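Local structure of phosphodiesterase (Salpingoeca rosetta, 7D7P) at residues V134-H146 against E202-I214. The protein is an all-helical protein of the cyclic nucleotide phosphodiesterase family, within the HD clan, and holds a zinc ion, with a magnesium ion bound close by. Residues are numbered along the deposited sequence; the frame is centred on the assembly and turned at random.
With ZN (zinc ion), chain G.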
ATOM      1  N   VAL A 134     -28.626  24.368 -12.045  1.00 20.58           N
ATOM      2  CA  VAL A 134     -29.109  23.240 -12.835  1.00 18.23           C
ATOM      3  C   VAL A 134     -28.231  22.014 -12.606  1.00 21.97           C
ATOM      4  O   VAL A 134     -28.735  20.893 -12.463  1.00 22.29           O
ATOM      5  CB  VAL A 134     -29.184  23.625 -14.325  1.00 24.34           C
ATOM      6  CG1 VAL A 134     -29.375  22.388 -15.192  1.00 19.50           C
ATOM      7  CG2 VAL A 134     -30.313  24.618 -14.561  1.00 26.24           C
ATOM      8  N   GLU A 135     -26.910  22.206 -12.548  1.00 18.89           N
ATOM      9  CA  GLU A 135     -26.008  21.084 -12.303  1.00 16.05           C
ATOM     10  C   GLU A 135     -26.205  20.497 -10.910  1.00 18.74           C
ATOM     11  O   GLU A 135     -26.024  19.290 -10.718  1.00 21.95           O
ATOM     12  CB  GLU A 135     -24.555  21.521 -12.500  1.00 19.53           C
ATOM     13  CG  GLU A 135     -24.204  21.878 -13.941  1.00 14.04           C
ATOM     14  CD  GLU A 135     -22.922  22.682 -14.054  1.00 22.35           C
ATOM     15  OE1 GLU A 135     -22.377  23.098 -13.007  1.00 15.91           O
ATOM     16  OE2 GLU A 135     -22.463  22.907 -15.194  1.00 22.05           O
ATOM     17  N   LEU A 136     -26.577  21.325  -9.932  1.00 17.21           N
ATOM     18  CA  LEU A 136     -26.852  20.812  -8.594  1.00 21.69           C
ATOM     19  C   LEU A 136     -28.066  19.892  -8.603  1.00 20.39           C
ATOM     20  O   LEU A 136     -28.028  18.793  -8.037  1.00 19.35           O
ATOM     21  CB  LEU A 136     -27.062  21.970  -7.618  1.00 18.19           C
ATOM     22  CG  LEU A 136     -27.412  21.591  -6.179  1.00 19.04           C
ATOM     23  CD1 LEU A 136     -26.290  20.781  -5.544  1.00 14.79           C
ATOM     24  CD2 LEU A 136     -27.720  22.837  -5.355  1.00 26.31           C
ATOM     25  N   LEU A 137     -29.156  20.330  -9.241  1.00 16.15           N
ATOM     26  CA  LEU A 137     -30.328  19.473  -9.385  1.00 20.00           C
ATOM     27  C   LEU A 137     -29.985  18.197 -10.143  1.00 14.44           C
ATOM     28  O   LEU A 137     -30.471  17.114  -9.799  1.00 15.69           O
ATOM     29  CB  LEU A 137     -31.449  20.234 -10.093  1.00 17.92           C
ATOM     30  CG  LEU A 137     -32.709  19.450 -10.464  1.00 17.72           C
ATOM     31  CD1 LEU A 137     -33.432  18.963  -9.215  1.00 16.51           C
ATOM     32  CD2 LEU A 137     -33.635  20.296 -11.331  1.00 15.99           C
ATOM     33  N   ALA A 138     -29.138  18.305 -11.172  1.00 12.59           N
ATOM     34  CA  ALA A 138     -28.749  17.127 -11.941  1.00 18.83           C
ATOM     35  C   ALA A 138     -27.946  16.140 -11.101  1.00 12.61           C
ATOM     36  O   ALA A 138     -28.072  14.925 -11.288  1.00 19.17           O
ATOM     37  CB  ALA A 138     -27.943  17.543 -13.172  1.00 11.64           C
ATOM     38  N   MET A 139     -27.113  16.634 -10.183  1.00 15.66           N
ATOM     39  CA  MET A 139     -26.311  15.730  -9.365  1.00 14.42           C
ATOM     40  C   MET A 139     -27.179  14.952  -8.384  1.00 16.20           C
ATOM     41  O   MET A 139     -26.898  13.785  -8.091  1.00 16.32           O
ATOM     42  CB  MET A 139     -25.226  16.512  -8.627  1.00 12.15           C
ATOM     43  CG  MET A 139     -24.145  17.070  -9.546  1.00 18.96           C
ATOM     44  SD  MET A 139     -23.310  15.776 -10.486  1.00 26.77           S
ATOM     45  CE  MET A 139     -22.417  14.950  -9.169  1.00 23.75           C
ATOM     46  N   LEU A 140     -28.241  15.582  -7.869  1.00 17.39           N
ATOM     47  CA  LEU A 140     -29.148  14.882  -6.962  1.00 17.00           C
ATOM     48  C   LEU A 140     -29.902  13.771  -7.682  1.00 18.10           C
ATOM     49  O   LEU A 140     -30.049  12.666  -7.149  1.00 14.67           O
ATOM     50  CB  LEU A 140     -30.128  15.870  -6.328  1.00 15.46           C
ATOM     51  CG  LEU A 140     -29.537  17.031  -5.524  1.00 19.26           C
ATOM     52  CD1 LEU A 140     -30.633  17.782  -4.769  1.00 19.66           C
ATOM     53  CD2 LEU A 140     -28.463  16.541  -4.568  1.00 12.51           C
ATOM     54  N   ILE A 141     -30.391  14.049  -8.894  1.00 16.09           N
ATOM     55  CA  ILE A 141     -31.109  13.034  -9.661  1.00 16.46           C
ATOM     56  C   ILE A 141     -30.168  11.909 -10.074  1.00 13.72           C
ATOM     57  O   ILE A 141     -30.510  10.726  -9.968  1.00 19.04           O
ATOM     58  CB  ILE A 141     -31.795  13.675 -10.882  1.00 15.19           C
ATOM     59  CG1 ILE A 141     -32.852  14.688 -10.434  1.00 14.63           C
ATOM     60  CG2 ILE A 141     -32.413  12.606 -11.775  1.00 17.11           C
ATOM     61  CD1 ILE A 141     -33.427  15.514 -11.570  1.00 16.22           C
ATOM     62  N   ALA A 142     -28.967  12.259 -10.545  1.00 14.75           N
ATOM     63  CA  ALA A 142     -28.025  11.242 -11.000  1.00 15.98           C
ATOM     64  C   ALA A 142     -27.614  10.313  -9.866  1.00 15.70           C
ATOM     65  O   ALA A 142     -27.513   9.095 -10.060  1.00 17.28           O
ATOM     66  CB  ALA A 142     -26.794  11.907 -11.615  1.00 10.83           C
ATOM     67  N   ALA A 143     -27.370  10.868  -8.674  1.00 18.54           N
ATOM     68  CA  ALA A 143     -26.920  10.048  -7.550  1.00 20.20           C
ATOM     69  C   ALA A 143     -27.979   9.029  -7.147  1.00 16.91           C
ATOM     70  O   ALA A 143     -27.660   7.866  -6.871  1.00 14.06           O
ATOM     71  CB  ALA A 143     -26.557  10.940  -6.362  1.00 13.51           C
ATOM     72  N   LEU A 144     -29.243   9.446  -7.109  1.00 12.61           N
ATOM     73  CA  LEU A 144     -30.309   8.533  -6.708  1.00 15.22           C
ATOM     74  C   LEU A 144     -30.624   7.515  -7.797  1.00 13.67           C
ATOM     75  O   LEU A 144     -31.097   6.413  -7.496  1.00 14.17           O
ATOM     76  CB  LEU A 144     -31.562   9.329  -6.351  1.00 12.60           C
ATOM     77  CG  LEU A 144     -32.473   8.815  -5.239  1.00 23.56           C
ATOM     78  CD1 LEU A 144     -31.684   8.316  -4.041  1.00 20.46           C
ATOM     79  CD2 LEU A 144     -33.407   9.934  -4.830  1.00 28.24           C
ATOM     80  N   SER A 145     -30.357   7.855  -9.056  1.00 11.23           N
ATOM     81  CA  SER A 145     -30.706   7.025 -10.200  1.00 13.42           C
ATOM     82  C   SER A 145     -29.542   6.191 -10.720  1.00 15.21           C
ATOM     83  O   SER A 145     -29.720   5.448 -11.689  1.00 15.54           O
ATOM     84  CB  SER A 145     -31.232   7.909 -11.339  1.00 15.21           C
ATOM     85  OG  SER A 145     -32.335   8.695 -10.926  1.00 20.72           O
ATOM     86  N   HIS A 146     -28.364   6.288 -10.100  1.00 16.15           N
ATOM     87  CA  HIS A 146     -27.145   5.804 -10.743  1.00 16.43           C
ATOM     88  C   HIS A 146     -27.062   4.284 -10.831  1.00 16.53           C
ATOM     89  O   HIS A 146     -26.251   3.775 -11.609  1.00 19.28           O
ATOM     90  CB  HIS A 146     -25.916   6.342 -10.010  1.00 17.93           C
ATOM     91  CG  HIS A 146     -25.539   5.544  -8.803  1.00 21.08           C
ATOM     92  ND1 HIS A 146     -26.188   5.672  -7.595  1.00 19.43           N
ATOM     93  CD2 HIS A 146     -24.587   4.600  -8.621  1.00 15.75           C
ATOM     94  CE1 HIS A 146     -25.648   4.846  -6.718  1.00 18.08           C
ATOM     95  NE2 HIS A 146     -24.674   4.184  -7.315  1.00 16.54           N
ATOM     96  N   GLU A 202     -31.443  24.574 -20.191  1.00 19.35           N
ATOM     97  CA  GLU A 202     -31.178  24.042 -18.858  1.00 25.90           C
ATOM     98  C   GLU A 202     -31.319  22.526 -18.828  1.00 23.87           C
ATOM     99  O   GLU A 202     -30.509  21.835 -18.197  1.00 19.48           O
ATOM    100  CB  GLU A 202     -32.117  24.689 -17.841  1.00 24.98           C
ATOM    101  CG  GLU A 202     -31.850  26.164 -17.616  1.00 29.05           C
ATOM    102  CD  GLU A 202     -32.884  26.812 -16.723  1.00 34.63           C
ATOM    103  OE1 GLU A 202     -34.073  26.438 -16.811  1.00 27.04           O
ATOM    104  OE2 GLU A 202     -32.502  27.690 -15.923  1.00 40.25           O
ATOM    105  N   PHE A 203     -32.341  21.989 -19.500  1.00 18.54           N
ATOM    106  CA  PHE A 203     -32.513  20.541 -19.531  1.00 24.27           C
ATOM    107  C   PHE A 203     -31.394  19.870 -20.315  1.00 25.31           C
ATOM    108  O   PHE A 203     -30.947  18.776 -19.953  1.00 21.44           O
ATOM    109  CB  PHE A 203     -33.874  20.178 -20.125  1.00 21.20           C
ATOM    110  CG  PHE A 203     -34.090  18.697 -20.271  1.00 30.38           C
ATOM    111  CD1 PHE A 203     -34.426  17.921 -19.171  1.00 27.46           C
ATOM    112  CD2 PHE A 203     -33.946  18.078 -21.503  1.00 27.08           C
ATOM    113  CE1 PHE A 203     -34.618  16.557 -19.299  1.00 23.79           C
ATOM    114  CE2 PHE A 203     -34.137  16.713 -21.638  1.00 28.70           C
ATOM    115  CZ  PHE A 203     -34.475  15.952 -20.534  1.00 31.34           C
ATOM    116  N   LYS A 204     -30.930  20.511 -21.394  1.00 23.43           N
ATOM    117  CA  LYS A 204     -29.821  19.954 -22.164  1.00 23.11           C
ATOM    118  C   LYS A 204     -28.569  19.814 -21.308  1.00 23.04           C
ATOM    119  O   LYS A 204     -27.848  18.814 -21.409  1.00 20.62           O
ATOM    120  CB  LYS A 204     -29.539  20.826 -23.389  1.00 24.00           C
ATOM    121  CG  LYS A 204     -30.570  20.686 -24.501  1.00 33.42           C
ATOM    122  CD  LYS A 204     -30.194  21.513 -25.723  1.00 43.35           C
ATOM    123  CE  LYS A 204     -29.028  20.892 -26.474  1.00 42.60           C
ATOM    124  NZ  LYS A 204     -29.405  19.602 -27.120  1.00 49.82           N
ATOM    125  N   ARG A 205     -28.289  20.807 -20.461  1.00 17.94           N
ATOM    126  CA  ARG A 205     -27.137  20.705 -19.571  1.00 24.09           C
ATOM    127  C   ARG A 205     -27.385  19.677 -18.474  1.00 21.18           C
ATOM    128  O   ARG A 205     -26.495  18.881 -18.148  1.00 17.27           O
ATOM    129  CB  ARG A 205     -26.814  22.078 -18.975  1.00 19.13           C
ATOM    130  CG  ARG A 205     -25.661  22.084 -17.986  1.00 17.59           C
ATOM    131  CD  ARG A 205     -24.354  21.646 -18.631  1.00 22.37           C
ATOM    132  NE  ARG A 205     -23.230  21.773 -17.708  1.00 23.12           N
ATOM    133  CZ  ARG A 205     -21.982  21.412 -17.988  1.00 23.49           C
ATOM    134  NH1 ARG A 205     -21.686  20.896 -19.174  1.00 30.39           N
ATOM    135  NH2 ARG A 205     -21.026  21.569 -17.083  1.00 26.13           N
ATOM    136  N   LEU A 206     -28.597  19.668 -17.909  1.00 14.38           N
ATOM    137  CA  LEU A 206     -28.941  18.672 -16.897  1.00 24.75           C
ATOM    138  C   LEU A 206     -28.826  17.256 -17.448  1.00 21.42           C
ATOM    139  O   LEU A 206     -28.306  16.359 -16.772  1.00 21.70           O
ATOM    140  CB  LEU A 206     -30.355  18.926 -16.374  1.00 16.32           C
ATOM    141  CG  LEU A 206     -30.907  17.873 -15.408  1.00 18.92           C
ATOM    142  CD1 LEU A 206     -31.369  18.526 -14.117  1.00 15.87           C
ATOM    143  CD2 LEU A 206     -32.043  17.087 -16.047  1.00 13.94           C
ATOM    144  N   ARG A 207     -29.311  17.035 -18.672  1.00 16.47           N
ATOM    145  CA  ARG A 207     -29.214  15.711 -19.281  1.00 16.14           C
ATOM    146  C   ARG A 207     -27.760  15.322 -19.519  1.00 18.77           C
ATOM    147  O   ARG A 207     -27.366  14.179 -19.260  1.00 15.36           O
ATOM    148  CB  ARG A 207     -30.007  15.681 -20.590  1.00 18.23           C
ATOM    149  CG  ARG A 207     -29.898  14.383 -21.373  1.00 17.16           C
ATOM    150  CD  ARG A 207     -31.086  14.213 -22.318  1.00 20.09           C
ATOM    151  NE  ARG A 207     -30.902  13.115 -23.266  1.00 21.25           N
ATOM    152  CZ  ARG A 207     -31.118  11.833 -22.982  1.00 24.60           C
ATOM    153  NH1 ARG A 207     -31.526  11.478 -21.771  1.00 16.05           N
ATOM    154  NH2 ARG A 207     -30.925  10.904 -23.910  1.00 13.64           N
ATOM    155  N   ALA A 208     -26.945  16.264 -20.000  1.00 13.61           N
ATOM    156  CA  ALA A 208     -25.535  15.974 -20.237  1.00 23.29           C
ATOM    157  C   ALA A 208     -24.808  15.643 -18.939  1.00 21.71           C
ATOM    158  O   ALA A 208     -23.947  14.756 -18.912  1.00 18.12           O
ATOM    159  CB  ALA A 208     -24.868  17.157 -20.937  1.00 13.47           C
ATOM    160  N   VAL A 209     -25.144  16.343 -17.853  1.00 12.83           N
ATOM    161  CA  VAL A 209     -24.487  16.096 -16.575  1.00 21.83           C
ATOM    162  C   VAL A 209     -24.866  14.723 -16.032  1.00 17.00           C
ATOM    163  O   VAL A 209     -24.009  13.978 -15.542  1.00 16.19           O
ATOM    164  CB  VAL A 209     -24.827  17.218 -15.575  1.00 19.13           C
ATOM    165  CG1 VAL A 209     -24.441  16.812 -14.164  1.00 19.79           C
ATOM    166  CG2 VAL A 209     -24.124  18.510 -15.967  1.00 20.38           C
ATOM    167  N   ILE A 210     -26.150  14.364 -16.113  1.00 13.86           N
ATOM    168  CA  ILE A 210     -26.604  13.077 -15.592  1.00 18.48           C
ATOM    169  C   ILE A 210     -25.976  11.930 -16.375  1.00 15.88           C
ATOM    170  O   ILE A 210     -25.497  10.951 -15.791  1.00 18.71           O
ATOM    171  CB  ILE A 210     -28.142  13.002 -15.616  1.00 12.92           C
ATOM    172  CG1 ILE A 210     -28.741  13.941 -14.565  1.00 15.27           C
ATOM    173  CG2 ILE A 210     -28.610  11.568 -15.393  1.00 11.86           C
ATOM    174  CD1 ILE A 210     -30.242  14.114 -14.684  1.00 20.48           C
ATOM    175  N   ILE A 211     -25.971  12.033 -17.707  1.00 16.02           N
ATOM    176  CA  ILE A 211     -25.412  10.968 -18.537  1.00 14.89           C
ATOM    177  C   ILE A 211     -23.930  10.778 -18.232  1.00 24.30           C
ATOM    178  O   ILE A 211     -23.471   9.661 -17.961  1.00 18.63           O
ATOM    179  CB  ILE A 211     -25.646  11.265 -20.029  1.00 17.64           C
ATOM    180  CG1 ILE A 211     -27.127  11.109 -20.386  1.00 14.68           C
ATOM    181  CG2 ILE A 211     -24.782  10.349 -20.898  1.00 11.40           C
ATOM    182  CD1 ILE A 211     -27.486  11.652 -21.764  1.00 10.41           C
ATOM    183  N   ASN A 212     -23.162  11.872 -18.262  1.00 13.92           N
ATOM    184  CA  ASN A 212     -21.718  11.766 -18.078  1.00 18.45           C
ATOM    185  C   ASN A 212     -21.367  11.260 -16.685  1.00 18.61           C
ATOM    186  O   ASN A 212     -20.439  10.461 -16.527  1.00 15.96           O
ATOM    187  CB  ASN A 212     -21.051  13.118 -18.336  1.00 16.71           C
ATOM    188  CG  ASN A 212     -19.535  13.044 -18.259  1.00 24.05           C
ATOM    189  OD1 ASN A 212     -18.935  13.363 -17.232  1.00 22.88           O
ATOM    190  ND2 ASN A 212     -18.907  12.619 -19.350  1.00 23.24           N
ATOM    191  N   CYS A 213     -22.098  11.704 -15.662  1.00 13.45           N
ATOM    192  CA  CYS A 213     -21.751  11.307 -14.302  1.00 17.66           C
ATOM    193  C   CYS A 213     -22.112   9.851 -14.037  1.00 15.81           C
ATOM    194  O   CYS A 213     -21.338   9.128 -13.399  1.00 14.54           O
ATOM    195  CB  CYS A 213     -22.422  12.239 -13.292  1.00 16.73           C
ATOM    196  SG  CYS A 213     -21.642  13.880 -13.208  1.00 20.69           S
ATOM    197  N   ILE A 214     -23.269   9.395 -14.530  1.00 11.95           N
ATOM    198  CA  ILE A 214     -23.644   7.996 -14.329  1.00 14.18           C
ATOM    199  C   ILE A 214     -22.724   7.071 -15.119  1.00 20.26           C
ATOM    200  O   ILE A 214     -22.290   6.026 -14.614  1.00 18.90           O
ATOM    201  CB  ILE A 214     -25.123   7.775 -14.697  1.00 20.30           C
ATOM    202  CG1 ILE A 214     -26.033   8.428 -13.654  1.00 18.30           C
ATOM    203  CG2 ILE A 214     -25.435   6.285 -14.807  1.00 11.82           C
ATOM    204  CD1 ILE A 214     -27.515   8.317 -13.972  1.00 11.20           C
TER
HETATM  205 ZN    ZN G 806     -23.422   2.410  -6.973  1.00 22.94          ZN
HETATM  206  O   HOH W   1     -22.414   2.343  -9.250  1.00 18.11           O
HETATM  207  O   HOH W   2     -22.027   0.515  -6.633  1.00 18.64           O
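The guanidinium of R205 meets E135 at its edge: NE and NH2 both turn to the single oxygen OE2, which lies nearly in the guanidinium plane. NH2 stands 2.7 Å from E135 OE2 and NE 2.9 Å from the same oxygen, a side-on salt bridge in which NE meets the anti lone pair of OE2 while NH2 comes from above the carboxylate, the two planes being 46° apart. One face of the guanidinium carries CG2 of V209, near the rim. At the far end of the contact, the H146 ring has water 1 in plane at its edge. The R205 side chain already sets out toward the other helix, and a bend at chi2 (62°) turns its end to E135. E135 OE1 has its own salt bridge, to R248, so the carboxylate lies between two arginines.

Next to the salt bridge, segments 134-145 and 202-214 run at 40° between their N-to-C directions, axes 8.8 Å apart at the closest. Small residues allow that approach: CB of A138 packs 3.7 Å from both L206 CD1 and V209 CG1, and A142 faces CG1 of I210 and of I214. M139, bent at chi2 and chi3, brings SD to within 3.7 Å of C213 SG, while V134 CG2 lies over the CB of E202.

H146 ND1 donates to A143 O (2.7 Å), which helps fix the ring's rotation and leaves NE2 to bind zinc at 2.2 Å, alongside H111, D147 and D260. I214 packs against the H146 backbone, so the apolar seam reaches the metal site, whereas the paired charges at its other end probably keep E135 ionised despite burial.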